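Local coordinates for protein ribokinase (Thermotoga maritima, PDB 1VM7) that probably catalyses the magnesium-dependent transfer of a phosphate from ATP to O-5 of D-ribose, giving D-ribose 5-phosphate, at residues R70-I75 with G95-S100; E157-F162 with E178-Y183; I143-N148 with I165-P170. One frame throughout, in Å; residues are numbered along the deposited sequence.

Interaction 1 (R70-I75 with G95-S100); sequences RFVTCI and GYIRVS
Thr73 O receives the amide of Ile97 at 2.7 Å from Ile97 N, and one step on Ile75 N returns a bond of 2.9 Å to Ile97 O. Ile97 is thus gripped through both its N and its O by the two residues flanking Cys74, which is how a parallel bridge between Cys74 and Ile97 is recognised. A third bond, Val99 N to Ile75 O, carries the pairing past the end of strand 93-98.

Side chains meet on both faces. On one, Cys74 SG rests 4.1 Å from Ile97 CB and reaches Val99 CG1 as well, while Val72 CG1 meets Ile97 CD1 at 4.1 Å. On the other, Thr73 CG2 presses on Tyr96 CB at 3.7 Å. Ile75 swings CG1 between its own backbone N and carbonyl carbon (chi1 60°), which carries CD1 back along the sheet to Tyr96 CB and CD1, both about 4.1 Å from Ile75 CD1. At the start of the pairing Gly95 takes backbone angles (phi 114°) that are awkward for any residue with a CB, and a CB there would also run into Phe71 O.

Second-shell bonds fix the polar ends: Thr73 OG1 is held by Ser23 and Gly21 O; Arg98 NH2 makes a salt bridge to Asp82 and a hydrogen bond to Ser81, and its NE bonds Gly76 O. Helix 79-90 links the two strands as a beta-alpha-beta crossover and packs Ile85 against Ile75, Tyr96 and Arg98. Strand 93-98 is the outermost of its sheet within this chain, and strand 17-20 lies beyond 69-75.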
ATOM      1  N   ARG A  70      -9.057  27.416  -0.935  1.00 34.39           N
ATOM      2  CA  ARG A  70      -7.623  27.551  -0.758  1.00 34.42           C
ATOM      3  C   ARG A  70      -7.190  26.485   0.239  1.00 34.40           C
ATOM      4  O   ARG A  70      -7.734  26.362   1.340  1.00 33.69           O
ATOM      5  CB  ARG A  70      -7.269  28.941  -0.277  1.00 34.66           C
ATOM      6  CG  ARG A  70      -7.714  29.979  -1.264  1.00 36.66           C
ATOM      7  CD  ARG A  70      -7.478  31.373  -0.801  1.00 39.56           C
ATOM      8  NE  ARG A  70      -7.944  32.313  -1.821  1.00 40.31           N
ATOM      9  CZ  ARG A  70      -7.445  33.532  -2.018  1.00 41.84           C
ATOM     10  NH1 ARG A  70      -6.440  34.000  -1.280  1.00 41.52           N
ATOM     11  NH2 ARG A  70      -7.961  34.295  -2.978  1.00 42.41           N
ATOM     12  N   PHE A  71      -6.243  25.672  -0.177  1.00 33.80           N
ATOM     13  CA  PHE A  71      -5.893  24.505   0.579  1.00 33.31           C
ATOM     14  C   PHE A  71      -4.404  24.369   0.497  1.00 34.13           C
ATOM     15  O   PHE A  71      -3.875  23.963  -0.549  1.00 34.67           O
ATOM     16  CB  PHE A  71      -6.589  23.278   0.000  1.00 32.76           C
ATOM     17  CG  PHE A  71      -6.214  21.970   0.655  1.00 32.38           C
ATOM     18  CD1 PHE A  71      -5.875  21.897   2.027  1.00 31.05           C
ATOM     19  CD2 PHE A  71      -6.275  20.786  -0.082  1.00 31.70           C
ATOM     20  CE1 PHE A  71      -5.558  20.711   2.625  1.00 29.14           C
ATOM     21  CE2 PHE A  71      -5.960  19.551   0.527  1.00 32.01           C
ATOM     22  CZ  PHE A  71      -5.599  19.534   1.893  1.00 32.01           C
ATOM     23  N   VAL A  72      -3.721  24.798   1.565  1.00 34.15           N
ATOM     24  CA  VAL A  72      -2.275  24.637   1.648  1.00 34.07           C
ATOM     25  C   VAL A  72      -2.033  23.236   2.152  1.00 33.64           C
ATOM     26  O   VAL A  72      -2.514  22.829   3.230  1.00 32.42           O
ATOM     27  CB  VAL A  72      -1.580  25.715   2.519  1.00 34.28           C
ATOM     28  CG1 VAL A  72      -0.059  25.519   2.506  1.00 34.23           C
ATOM     29  CG2 VAL A  72      -1.910  27.077   1.948  1.00 34.02           C
ATOM     30  N   THR A  73      -1.318  22.478   1.324  1.00 33.02           N
ATOM     31  CA  THR A  73      -1.092  21.057   1.609  1.00 32.68           C
ATOM     32  C   THR A  73       0.174  20.628   0.881  1.00 32.54           C
ATOM     33  O   THR A  73       0.530  21.192  -0.136  1.00 31.29           O
ATOM     34  CB  THR A  73      -2.287  20.134   1.211  1.00 32.65           C
ATOM     35  OG1 THR A  73      -2.025  18.788   1.622  1.00 33.94           O
ATOM     36  CG2 THR A  73      -2.504  20.114  -0.288  1.00 33.03           C
ATOM     37  N   CYS A  74       0.868  19.646   1.439  1.00 32.45           N
ATOM     38  CA  CYS A  74       2.037  19.106   0.800  1.00 32.99           C
ATOM     39  C   CYS A  74       1.735  17.754   0.201  1.00 32.76           C
ATOM     40  O   CYS A  74       1.264  16.851   0.890  1.00 32.14           O
ATOM     41  CB  CYS A  74       3.192  18.980   1.786  1.00 33.35           C
ATOM     42  SG  CYS A  74       4.118  20.512   1.923  1.00 36.84           S
ATOM     43  N   ILE A  75       2.039  17.611  -1.086  1.00 32.28           N
ATOM     44  CA  ILE A  75       1.894  16.339  -1.761  1.00 32.00           C
ATOM     45  C   ILE A  75       3.188  16.063  -2.483  1.00 31.08           C
ATOM     46  O   ILE A  75       4.059  16.890  -2.487  1.00 30.77           O
ATOM     47  CB  ILE A  75       0.693  16.325  -2.724  1.00 32.33           C
ATOM     48  CG1 ILE A  75       0.842  17.413  -3.813  1.00 32.54           C
ATOM     49  CG2 ILE A  75      -0.600  16.531  -1.923  1.00 33.61           C
ATOM     50  CD1 ILE A  75      -0.344  17.614  -4.614  1.00 32.49           C
ATOM     51  N   GLY A  95      -3.392  25.854  -3.995  1.00 33.43           N
ATOM     52  CA  GLY A  95      -2.477  26.098  -2.862  1.00 33.31           C
ATOM     53  C   GLY A  95      -1.601  24.922  -2.471  1.00 33.28           C
ATOM     54  O   GLY A  95      -0.760  25.042  -1.587  1.00 32.69           O
ATOM     55  N   TYR A  96      -1.788  23.783  -3.136  1.00 33.50           N
ATOM     56  CA  TYR A  96      -0.961  22.619  -2.860  1.00 33.21           C
ATOM     57  C   TYR A  96       0.493  22.895  -3.229  1.00 32.48           C
ATOM     58  O   TYR A  96       0.760  23.639  -4.149  1.00 31.61           O
ATOM     59  CB  TYR A  96      -1.435  21.393  -3.634  1.00 33.88           C
ATOM     60  CG  TYR A  96      -1.540  21.608  -5.125  1.00 34.22           C
ATOM     61  CD1 TYR A  96      -0.438  21.470  -5.969  1.00 33.43           C
ATOM     62  CD2 TYR A  96      -2.774  21.927  -5.688  1.00 36.54           C
ATOM     63  CE1 TYR A  96      -0.577  21.663  -7.354  1.00 34.60           C
ATOM     64  CE2 TYR A  96      -2.920  22.126  -7.021  1.00 34.29           C
ATOM     65  CZ  TYR A  96      -1.846  22.003  -7.847  1.00 34.84           C
ATOM     66  OH  TYR A  96      -2.105  22.215  -9.163  1.00 36.25           O
ATOM     67  N   ILE A  97       1.397  22.236  -2.507  1.00 32.10           N
ATOM     68  CA  ILE A  97       2.830  22.338  -2.674  1.00 31.91           C
ATOM     69  C   ILE A  97       3.377  20.948  -2.942  1.00 31.76           C
ATOM     70  O   ILE A  97       3.103  20.037  -2.174  1.00 31.67           O
ATOM     71  CB  ILE A  97       3.484  22.848  -1.377  1.00 31.89           C
ATOM     72  CG1 ILE A  97       3.066  24.283  -1.080  1.00 32.72           C
ATOM     73  CG2 ILE A  97       5.036  22.744  -1.435  1.00 31.61           C
ATOM     74  CD1 ILE A  97       3.391  24.690   0.360  1.00 32.66           C
ATOM     75  N   ARG A  98       4.164  20.792  -4.003  1.00 31.55           N
ATOM     76  CA  ARG A  98       4.744  19.501  -4.339  1.00 32.29           C
ATOM     77  C   ARG A  98       6.124  19.381  -3.762  1.00 32.14           C
ATOM     78  O   ARG A  98       6.872  20.329  -3.817  1.00 31.94           O
ATOM     79  CB  ARG A  98       4.811  19.332  -5.849  1.00 32.17           C
ATOM     80  CG  ARG A  98       3.465  19.578  -6.500  1.00 33.80           C
ATOM     81  CD  ARG A  98       3.467  19.157  -7.930  1.00 36.02           C
ATOM     82  NE  ARG A  98       3.115  17.757  -8.047  1.00 37.45           N
ATOM     83  CZ  ARG A  98       2.840  17.157  -9.197  1.00 37.32           C
ATOM     84  NH1 ARG A  98       2.906  17.830 -10.356  1.00 37.79           N
ATOM     85  NH2 ARG A  98       2.523  15.874  -9.181  1.00 34.80           N
ATOM     86  N   VAL A  99       6.436  18.228  -3.166  1.00 32.71           N
ATOM     87  CA  VAL A  99       7.754  17.980  -2.572  1.00 33.16           C
ATOM     88  C   VAL A  99       8.230  16.645  -3.083  1.00 33.60           C
ATOM     89  O   VAL A  99       7.455  15.919  -3.709  1.00 34.21           O
ATOM     90  CB  VAL A  99       7.721  18.021  -1.017  1.00 33.68           C
ATOM     91  CG1 VAL A  99       7.356  19.422  -0.547  1.00 34.18           C
ATOM     92  CG2 VAL A  99       6.719  16.993  -0.415  1.00 33.35           C
ATOM     93  N   SER A 100       9.488  16.308  -2.839  1.00 33.86           N
ATOM     94  CA  SER A 100      10.061  15.071  -3.380  1.00 34.57           C
ATOM     95  C   SER A 100       9.769  13.790  -2.558  1.00 34.77           C
ATOM     96  O   SER A 100      10.139  12.693  -2.962  1.00 35.71           O
ATOM     97  CB  SER A 100      11.573  15.230  -3.543  1.00 34.53           C
ATOM     98  OG  SER A 100      12.151  15.273  -2.262  1.00 35.26           O
TER

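Interaction 2 (E157-F162 with E178-Y183); sequences ECAKRF and EEIFQY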
ATOM      1  N   GLU A 157       1.619  27.668  14.321  1.00 31.98           N
ATOM      2  CA  GLU A 157       2.064  28.946  13.813  1.00 32.67           C
ATOM      3  C   GLU A 157       0.954  29.612  13.012  1.00 32.95           C
ATOM      4  O   GLU A 157       0.773  30.812  13.126  1.00 32.92           O
ATOM      5  CB  GLU A 157       3.342  28.788  12.976  1.00 33.44           C
ATOM      6  CG  GLU A 157       4.043  30.097  12.631  1.00 34.02           C
ATOM      7  CD  GLU A 157       4.621  30.808  13.844  1.00 36.74           C
ATOM      8  OE1 GLU A 157       4.339  30.412  15.008  1.00 37.89           O
ATOM      9  OE2 GLU A 157       5.371  31.779  13.629  1.00 39.17           O
ATOM     10  N   CYS A 158       0.216  28.833  12.218  1.00 33.51           N
ATOM     11  CA  CYS A 158      -0.953  29.347  11.486  1.00 33.96           C
ATOM     12  C   CYS A 158      -2.028  29.916  12.399  1.00 33.89           C
ATOM     13  O   CYS A 158      -2.535  30.995  12.152  1.00 33.48           O
ATOM     14  CB  CYS A 158      -1.578  28.242  10.639  1.00 34.70           C
ATOM     15  SG  CYS A 158      -0.648  27.937   9.178  1.00 36.15           S
ATOM     16  N   ALA A 159      -2.393  29.159  13.432  1.00 34.20           N
ATOM     17  CA  ALA A 159      -3.395  29.603  14.398  1.00 34.01           C
ATOM     18  C   ALA A 159      -2.934  30.863  15.134  1.00 34.10           C
ATOM     19  O   ALA A 159      -3.736  31.775  15.404  1.00 33.46           O
ATOM     20  CB  ALA A 159      -3.710  28.476  15.391  1.00 33.96           C
ATOM     21  N   LYS A 160      -1.636  30.921  15.434  1.00 34.59           N
ATOM     22  CA  LYS A 160      -1.031  32.113  16.039  1.00 35.19           C
ATOM     23  C   LYS A 160      -1.114  33.334  15.131  1.00 34.93           C
ATOM     24  O   LYS A 160      -1.495  34.423  15.575  1.00 34.92           O
ATOM     25  CB  LYS A 160       0.450  31.878  16.381  1.00 35.33           C
ATOM     26  CG  LYS A 160       0.708  30.943  17.533  1.00 36.66           C
ATOM     27  CD  LYS A 160       2.186  30.966  17.946  1.00 36.71           C
ATOM     28  CE  LYS A 160       2.463  32.099  18.877  1.00 38.54           C
ATOM     29  NZ  LYS A 160       3.927  32.260  19.121  1.00 40.90           N
ATOM     30  N   ARG A 161      -0.715  33.168  13.877  1.00 34.60           N
ATOM     31  CA  ARG A 161      -0.578  34.324  13.005  1.00 35.30           C
ATOM     32  C   ARG A 161      -1.867  34.747  12.291  1.00 35.12           C
ATOM     33  O   ARG A 161      -1.971  35.894  11.845  1.00 35.05           O
ATOM     34  CB  ARG A 161       0.499  34.078  11.956  1.00 35.78           C
ATOM     35  CG  ARG A 161       1.871  33.891  12.522  1.00 36.68           C
ATOM     36  CD  ARG A 161       2.872  34.370  11.497  1.00 40.67           C
ATOM     37  NE  ARG A 161       4.140  33.679  11.615  1.00 41.96           N
ATOM     38  CZ  ARG A 161       5.197  33.946  10.862  1.00 43.30           C
ATOM     39  NH1 ARG A 161       5.136  34.897   9.920  1.00 43.44           N
ATOM     40  NH2 ARG A 161       6.315  33.245  11.050  1.00 43.89           N
ATOM     41  N   PHE A 162      -2.825  33.830  12.155  1.00 35.09           N
ATOM     42  CA  PHE A 162      -4.021  34.120  11.382  1.00 34.88           C
ATOM     43  C   PHE A 162      -4.837  35.250  11.972  1.00 35.38           C
ATOM     44  O   PHE A 162      -5.336  35.181  13.087  1.00 35.61           O
ATOM     45  CB  PHE A 162      -4.914  32.892  11.202  1.00 34.55           C
ATOM     46  CG  PHE A 162      -5.857  33.004  10.023  1.00 33.66           C
ATOM     47  CD1 PHE A 162      -5.362  33.182   8.731  1.00 33.71           C
ATOM     48  CD2 PHE A 162      -7.227  32.934  10.202  1.00 33.31           C
ATOM     49  CE1 PHE A 162      -6.211  33.283   7.660  1.00 32.39           C
ATOM     50  CE2 PHE A 162      -8.083  33.029   9.132  1.00 31.50           C
ATOM     51  CZ  PHE A 162      -7.572  33.197   7.860  1.00 33.74           C
ATOM     52  N   GLU A 178      -0.600  22.908  24.454  1.00 36.37           N
ATOM     53  CA  GLU A 178      -1.568  23.805  25.071  1.00 36.47           C
ATOM     54  C   GLU A 178      -1.608  25.205  24.467  1.00 35.61           C
ATOM     55  O   GLU A 178      -2.612  25.920  24.560  1.00 35.27           O
ATOM     56  CB  GLU A 178      -1.219  23.953  26.563  1.00 36.45           C
ATOM     57  CG  GLU A 178      -2.264  24.670  27.393  1.00 37.66           C
ATOM     58  CD  GLU A 178      -2.053  24.446  28.870  1.00 38.32           C
ATOM     59  OE1 GLU A 178      -0.944  24.746  29.352  1.00 41.51           O
ATOM     60  OE2 GLU A 178      -2.974  23.946  29.548  1.00 41.76           O
ATOM     61  N   GLU A 179      -0.498  25.614  23.868  1.00 34.88           N
ATOM     62  CA  GLU A 179      -0.349  26.988  23.422  1.00 34.76           C
ATOM     63  C   GLU A 179      -1.378  27.360  22.361  1.00 33.85           C
ATOM     64  O   GLU A 179      -1.747  28.531  22.247  1.00 33.80           O
ATOM     65  CB  GLU A 179       1.074  27.240  22.901  1.00 35.04           C
ATOM     66  CG  GLU A 179       1.415  28.702  22.623  1.00 36.16           C
ATOM     67  CD  GLU A 179       2.716  28.883  21.819  1.00 36.95           C
ATOM     68  OE1 GLU A 179       3.553  27.940  21.750  1.00 39.83           O
ATOM     69  OE2 GLU A 179       2.901  29.987  21.254  1.00 37.24           O
ATOM     70  N   ILE A 180      -1.845  26.368  21.589  1.00 32.73           N
ATOM     71  CA  ILE A 180      -2.702  26.639  20.447  1.00 31.76           C
ATOM     72  C   ILE A 180      -4.075  27.175  20.844  1.00 31.17           C
ATOM     73  O   ILE A 180      -4.656  27.986  20.120  1.00 30.66           O
ATOM     74  CB  ILE A 180      -2.861  25.372  19.523  1.00 31.99           C
ATOM     75  CG1 ILE A 180      -3.412  25.765  18.159  1.00 32.25           C
ATOM     76  CG2 ILE A 180      -3.739  24.289  20.182  1.00 32.00           C
ATOM     77  CD1 ILE A 180      -3.074  24.795  17.116  1.00 32.33           C
ATOM     78  N   PHE A 181      -4.567  26.762  22.002  1.00 30.98           N
ATOM     79  CA  PHE A 181      -5.980  26.934  22.357  1.00 31.16           C
ATOM     80  C   PHE A 181      -6.424  28.392  22.452  1.00 31.31           C
ATOM     81  O   PHE A 181      -7.516  28.732  22.021  1.00 31.55           O
ATOM     82  CB  PHE A 181      -6.274  26.170  23.657  1.00 30.90           C
ATOM     83  CG  PHE A 181      -6.071  24.685  23.533  1.00 30.41           C
ATOM     84  CD1 PHE A 181      -6.872  23.937  22.681  1.00 32.01           C
ATOM     85  CD2 PHE A 181      -5.069  24.033  24.233  1.00 31.08           C
ATOM     86  CE1 PHE A 181      -6.696  22.569  22.544  1.00 31.07           C
ATOM     87  CE2 PHE A 181      -4.893  22.667  24.102  1.00 31.89           C
ATOM     88  CZ  PHE A 181      -5.717  21.934  23.240  1.00 30.89           C
ATOM     89  N   GLN A 182      -5.564  29.238  23.009  1.00 31.54           N
ATOM     90  CA  GLN A 182      -5.862  30.667  23.192  1.00 32.25           C
ATOM     91  C   GLN A 182      -6.056  31.399  21.853  1.00 32.57           C
ATOM     92  O   GLN A 182      -6.705  32.448  21.801  1.00 32.47           O
ATOM     93  CB  GLN A 182      -4.735  31.356  23.986  1.00 32.15           C
ATOM     94  CG  GLN A 182      -3.449  31.452  23.170  1.00 33.03           C
ATOM     95  CD  GLN A 182      -2.224  31.694  23.992  1.00 32.65           C
ATOM     96  OE1 GLN A 182      -2.096  32.739  24.608  1.00 32.96           O
ATOM     97  NE2 GLN A 182      -1.289  30.740  23.977  1.00 32.94           N
ATOM     98  N   TYR A 183      -5.495  30.835  20.784  1.00 32.56           N
ATOM     99  CA  TYR A 183      -5.615  31.388  19.434  1.00 32.71           C
ATOM    100  C   TYR A 183      -6.836  30.901  18.654  1.00 32.60           C
ATOM    101  O   TYR A 183      -7.078  31.373  17.545  1.00 33.23           O
ATOM    102  CB  TYR A 183      -4.344  31.096  18.636  1.00 32.29           C
ATOM    103  CG  TYR A 183      -3.121  31.678  19.290  1.00 32.64           C
ATOM    104  CD1 TYR A 183      -2.984  33.064  19.436  1.00 33.13           C
ATOM    105  CD2 TYR A 183      -2.119  30.865  19.784  1.00 31.80           C
ATOM    106  CE1 TYR A 183      -1.867  33.620  20.057  1.00 32.14           C
ATOM    107  CE2 TYR A 183      -1.010  31.405  20.401  1.00 31.86           C
ATOM    108  CZ  TYR A 183      -0.878  32.789  20.522  1.00 32.50           C
ATOM    109  OH  TYR A 183       0.228  33.326  21.158  1.00 32.87           O
TER
HETATM  110  O   HOH W   1       4.788  29.656  19.631  1.00 39.75           O
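Lys160 lies over one face of the Tyr183 ring, with its CA 4.0 Å from the ring centroid and only 14° off the normal, a CH-pi contact. Further out, Lys160 CG sits 3.4 Å from Tyr183 CE2, so the lysine runs obliquely over the ring, its CA near Tyr183 CG, its own CG over CE2 and its CE beside OH. The opposite face is taken by Gln182 CG, leaving the ring sandwiched between a lysine of the helix and its own neighbour; Gln182 is itself tied back by NE2 to Glu179 O at 2.8 Å.

A bend in the lysine chain (chi3 84°) brings its ammonium group to Glu179, which reaches in with an extended chain. The salt bridge runs from Lys160 NZ to Glu179 OE2 at 3.3 Å, and the two side chains cross at about a right angle. A water accepts from Lys160 NZ at 2.8 Å; its approach to the same OE2 is short enough to be doubtful. Next to the lysine in sequence, Ala159 CB meets Ile180 CG1 at 3.9 Å, and Tyr183 CB settles against Ala159 O at 3.4 Å.

Deeper in, and away from the predicted sites, Ile180 packs on Phe152, Thr155 and Leu156, while Phe181 turns to Phe201 and Phe215. The segment 178-183, of helical backbone angles without regular helical bonding, is thus laid along one side of helix 152-161, the crossover helix of a beta-alpha-beta unit in this PfkB-family kinase.

Interaction 3 (I143-N148 with I165-P170); sequences ILLLQN and IVIFDP
Ile167 CD1 sits between two bumps of the facing strand, 3.7 Å from Ile143 CG2 and equally far from Leu145 CD1; the leucine lies alongside it, the other isoleucine at a slant. On the face opposite, Leu146 CD1 leans back toward Val166 CG1 at 3.9 Å, its CG set beside the backbone N (chi1 -62°), and leaves its CB for Phe168 CD1 to rest on. The phenylalanine ring then brings CE1 edge-on to Gln147 O at 3.4 Å, with the oxygen near the ring plane, while Pro170 CA lies over one ring face.

Four backbone bonds join these parallel strands, from Leu144 N to Ile165 O at one end to Asp169 N to Leu146 O, 2.9 Å, at the other. With helix 152-161 between them they form a beta-alpha-beta unit in the central sheet of the ribokinase fold. That helix sets Cys158 against Leu144, Ala159 into the notch between Leu146 and Val166, and Thr155 on Phe168; helix 256-269 meets Ile143 and Leu145 from the other side. Replacing Phe168 by an alanine would probably open a gap beside Leu146 CB and Gln147 O and leave Pro170 and Thr155 without the ring they pack on. Past the strand ends, Asp169 OD1 bonds Thr188 and Lys226, a predicted ATP-site residue, and Gln147 NE2 reaches Gln57.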
ATOM      1  N   ILE A 143     -11.258  32.909   7.045  1.00 31.97           N
ATOM      2  CA  ILE A 143     -11.535  31.724   7.849  1.00 32.24           C
ATOM      3  C   ILE A 143     -10.451  30.670   7.591  1.00 32.58           C
ATOM      4  O   ILE A 143     -10.052  30.437   6.455  1.00 32.52           O
ATOM      5  CB  ILE A 143     -12.917  31.108   7.532  1.00 32.18           C
ATOM      6  CG1 ILE A 143     -14.049  32.103   7.805  1.00 32.48           C
ATOM      7  CG2 ILE A 143     -13.117  29.807   8.328  1.00 32.21           C
ATOM      8  CD1 ILE A 143     -15.425  31.638   7.293  1.00 32.52           C
ATOM      9  N   LEU A 144      -9.980  30.049   8.659  1.00 33.01           N
ATOM     10  CA  LEU A 144      -8.888  29.091   8.599  1.00 33.34           C
ATOM     11  C   LEU A 144      -9.261  27.780   9.225  1.00 33.59           C
ATOM     12  O   LEU A 144      -9.626  27.722  10.417  1.00 33.03           O
ATOM     13  CB  LEU A 144      -7.647  29.632   9.324  1.00 33.53           C
ATOM     14  CG  LEU A 144      -6.431  28.694   9.466  1.00 32.91           C
ATOM     15  CD1 LEU A 144      -5.940  28.280   8.125  1.00 31.51           C
ATOM     16  CD2 LEU A 144      -5.310  29.389  10.243  1.00 33.64           C
ATOM     17  N   LEU A 145      -9.160  26.711   8.424  1.00 33.86           N
ATOM     18  CA  LEU A 145      -9.377  25.358   8.938  1.00 34.10           C
ATOM     19  C   LEU A 145      -8.072  24.594   9.125  1.00 33.65           C
ATOM     20  O   LEU A 145      -7.235  24.516   8.227  1.00 33.49           O
ATOM     21  CB  LEU A 145     -10.297  24.539   8.063  1.00 34.65           C
ATOM     22  CG  LEU A 145     -11.777  24.777   8.321  1.00 36.74           C
ATOM     23  CD1 LEU A 145     -12.079  26.196   7.969  1.00 39.41           C
ATOM     24  CD2 LEU A 145     -12.572  23.855   7.454  1.00 38.94           C
ATOM     25  N   LEU A 146      -7.936  24.037  10.317  1.00 33.14           N
ATOM     26  CA  LEU A 146      -6.756  23.311  10.730  1.00 33.03           C
ATOM     27  C   LEU A 146      -7.192  21.974  11.291  1.00 32.55           C
ATOM     28  O   LEU A 146      -8.313  21.839  11.776  1.00 32.62           O
ATOM     29  CB  LEU A 146      -6.000  24.108  11.796  1.00 33.07           C
ATOM     30  CG  LEU A 146      -5.456  25.480  11.400  1.00 31.37           C
ATOM     31  CD1 LEU A 146      -4.944  26.299  12.603  1.00 33.22           C
ATOM     32  CD2 LEU A 146      -4.343  25.294  10.388  1.00 31.90           C
ATOM     33  N   GLN A 147      -6.303  20.987  11.190  1.00 32.82           N
ATOM     34  CA  GLN A 147      -6.457  19.710  11.882  1.00 32.21           C
ATOM     35  C   GLN A 147      -5.120  19.353  12.515  1.00 32.71           C
ATOM     36  O   GLN A 147      -4.267  20.229  12.747  1.00 32.28           O
ATOM     37  CB  GLN A 147      -6.956  18.603  10.961  1.00 32.48           C
ATOM     38  CG  GLN A 147      -7.900  19.054   9.857  1.00 31.49           C
ATOM     39  CD  GLN A 147      -7.252  19.866   8.747  1.00 33.22           C
ATOM     40  OE1 GLN A 147      -6.114  19.610   8.348  1.00 33.76           O
ATOM     41  NE2 GLN A 147      -8.008  20.832   8.207  1.00 32.50           N
ATOM     42  N   ASN A 148      -4.914  18.084  12.850  1.00 32.97           N
ATOM     43  CA  ASN A 148      -3.638  17.731  13.469  1.00 33.75           C
ATOM     44  C   ASN A 148      -2.901  16.640  12.707  1.00 33.96           C
ATOM     45  O   ASN A 148      -2.323  15.777  13.333  1.00 33.72           O
ATOM     46  CB  ASN A 148      -3.852  17.314  14.931  1.00 33.90           C
ATOM     47  CG  ASN A 148      -2.555  17.170  15.711  1.00 33.88           C
ATOM     48  OD1 ASN A 148      -1.640  17.969  15.577  1.00 34.19           O
ATOM     49  ND2 ASN A 148      -2.499  16.167  16.564  1.00 32.74           N
ATOM     50  N   ILE A 165     -10.927  33.949  11.455  1.00 34.19           N
ATOM     51  CA  ILE A 165     -11.541  32.913  12.264  1.00 33.99           C
ATOM     52  C   ILE A 165     -10.712  31.641  12.126  1.00 33.26           C
ATOM     53  O   ILE A 165     -10.451  31.171  11.024  1.00 33.13           O
ATOM     54  CB  ILE A 165     -13.023  32.710  11.878  1.00 33.90           C
ATOM     55  CG1 ILE A 165     -13.807  33.986  12.208  1.00 34.44           C
ATOM     56  CG2 ILE A 165     -13.617  31.518  12.596  1.00 33.04           C
ATOM     57  CD1 ILE A 165     -15.066  34.135  11.414  1.00 35.70           C
ATOM     58  N   VAL A 166     -10.251  31.139  13.268  1.00 33.13           N
ATOM     59  CA  VAL A 166      -9.410  29.961  13.344  1.00 32.42           C
ATOM     60  C   VAL A 166     -10.245  28.818  13.931  1.00 32.59           C
ATOM     61  O   VAL A 166     -10.737  28.911  15.071  1.00 31.66           O
ATOM     62  CB  VAL A 166      -8.146  30.206  14.204  1.00 32.33           C
ATOM     63  CG1 VAL A 166      -7.242  28.955  14.249  1.00 30.67           C
ATOM     64  CG2 VAL A 166      -7.369  31.396  13.685  1.00 31.85           C
ATOM     65  N   ILE A 167     -10.407  27.775  13.102  1.00 32.40           N
ATOM     66  CA  ILE A 167     -11.122  26.551  13.419  1.00 32.60           C
ATOM     67  C   ILE A 167     -10.092  25.423  13.467  1.00 33.07           C
ATOM     68  O   ILE A 167      -9.418  25.170  12.474  1.00 33.20           O
ATOM     69  CB  ILE A 167     -12.159  26.212  12.335  1.00 32.51           C
ATOM     70  CG1 ILE A 167     -13.189  27.348  12.220  1.00 32.06           C
ATOM     71  CG2 ILE A 167     -12.814  24.877  12.654  1.00 32.68           C
ATOM     72  CD1 ILE A 167     -14.026  27.382  10.935  1.00 32.52           C
ATOM     73  N   PHE A 168      -9.968  24.772  14.630  1.00 33.10           N
ATOM     74  CA  PHE A 168      -8.998  23.686  14.838  1.00 32.98           C
ATOM     75  C   PHE A 168      -9.718  22.377  15.209  1.00 32.92           C
ATOM     76  O   PHE A 168     -10.415  22.288  16.205  1.00 32.47           O
ATOM     77  CB  PHE A 168      -7.982  24.081  15.907  1.00 32.32           C
ATOM     78  CG  PHE A 168      -7.050  22.976  16.302  1.00 32.23           C
ATOM     79  CD1 PHE A 168      -6.286  22.327  15.366  1.00 32.03           C
ATOM     80  CD2 PHE A 168      -6.936  22.588  17.638  1.00 31.88           C
ATOM     81  CE1 PHE A 168      -5.431  21.318  15.736  1.00 32.67           C
ATOM     82  CE2 PHE A 168      -6.080  21.589  18.013  1.00 31.60           C
ATOM     83  CZ  PHE A 168      -5.327  20.942  17.070  1.00 32.35           C
ATOM     84  N   ASP A 169      -9.568  21.388  14.338  1.00 33.15           N
ATOM     85  CA  ASP A 169     -10.104  20.062  14.534  1.00 33.29           C
ATOM     86  C   ASP A 169      -8.978  19.229  15.162  1.00 32.89           C
ATOM     87  O   ASP A 169      -7.957  18.913  14.520  1.00 32.63           O
ATOM     88  CB  ASP A 169     -10.530  19.516  13.182  1.00 34.11           C
ATOM     89  CG  ASP A 169     -11.414  18.295  13.269  1.00 36.79           C
ATOM     90  OD1 ASP A 169     -12.027  18.076  14.353  1.00 39.09           O
ATOM     91  OD2 ASP A 169     -11.511  17.587  12.208  1.00 39.64           O
ATOM     92  N   PRO A 170      -9.119  18.902  16.448  1.00 33.13           N
ATOM     93  CA  PRO A 170      -7.998  18.288  17.152  1.00 33.13           C
ATOM     94  C   PRO A 170      -7.916  16.784  16.829  1.00 33.30           C
ATOM     95  O   PRO A 170      -8.047  15.941  17.700  1.00 33.07           O
ATOM     96  CB  PRO A 170      -8.329  18.572  18.618  1.00 33.46           C
ATOM     97  CG  PRO A 170      -9.869  18.517  18.643  1.00 33.30           C
ATOM     98  CD  PRO A 170     -10.303  19.067  17.321  1.00 33.15           C
TER

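In the fold
From the N terminus, interaction 1 comes first: strand 69-75 leads through helix 79-90 back to strand 93-98, closing a beta-alpha-beta unit at one margin of the large sheet. It is complete before the others begin. Interaction 3 opens at strand 143-146, and helix 152-161, which opens interaction 2, follows before strand 165-168 closes interaction 3; segment 178-183 then closes interaction 2, so the two loops cross. They also touch, with Phe162 CE2 3.4 Å from Leu144 CB. Strand 17-20 lies between strands 69-75 and 143-146, joining interactions 1 and 3 in one sheet, their centres 17 Å apart.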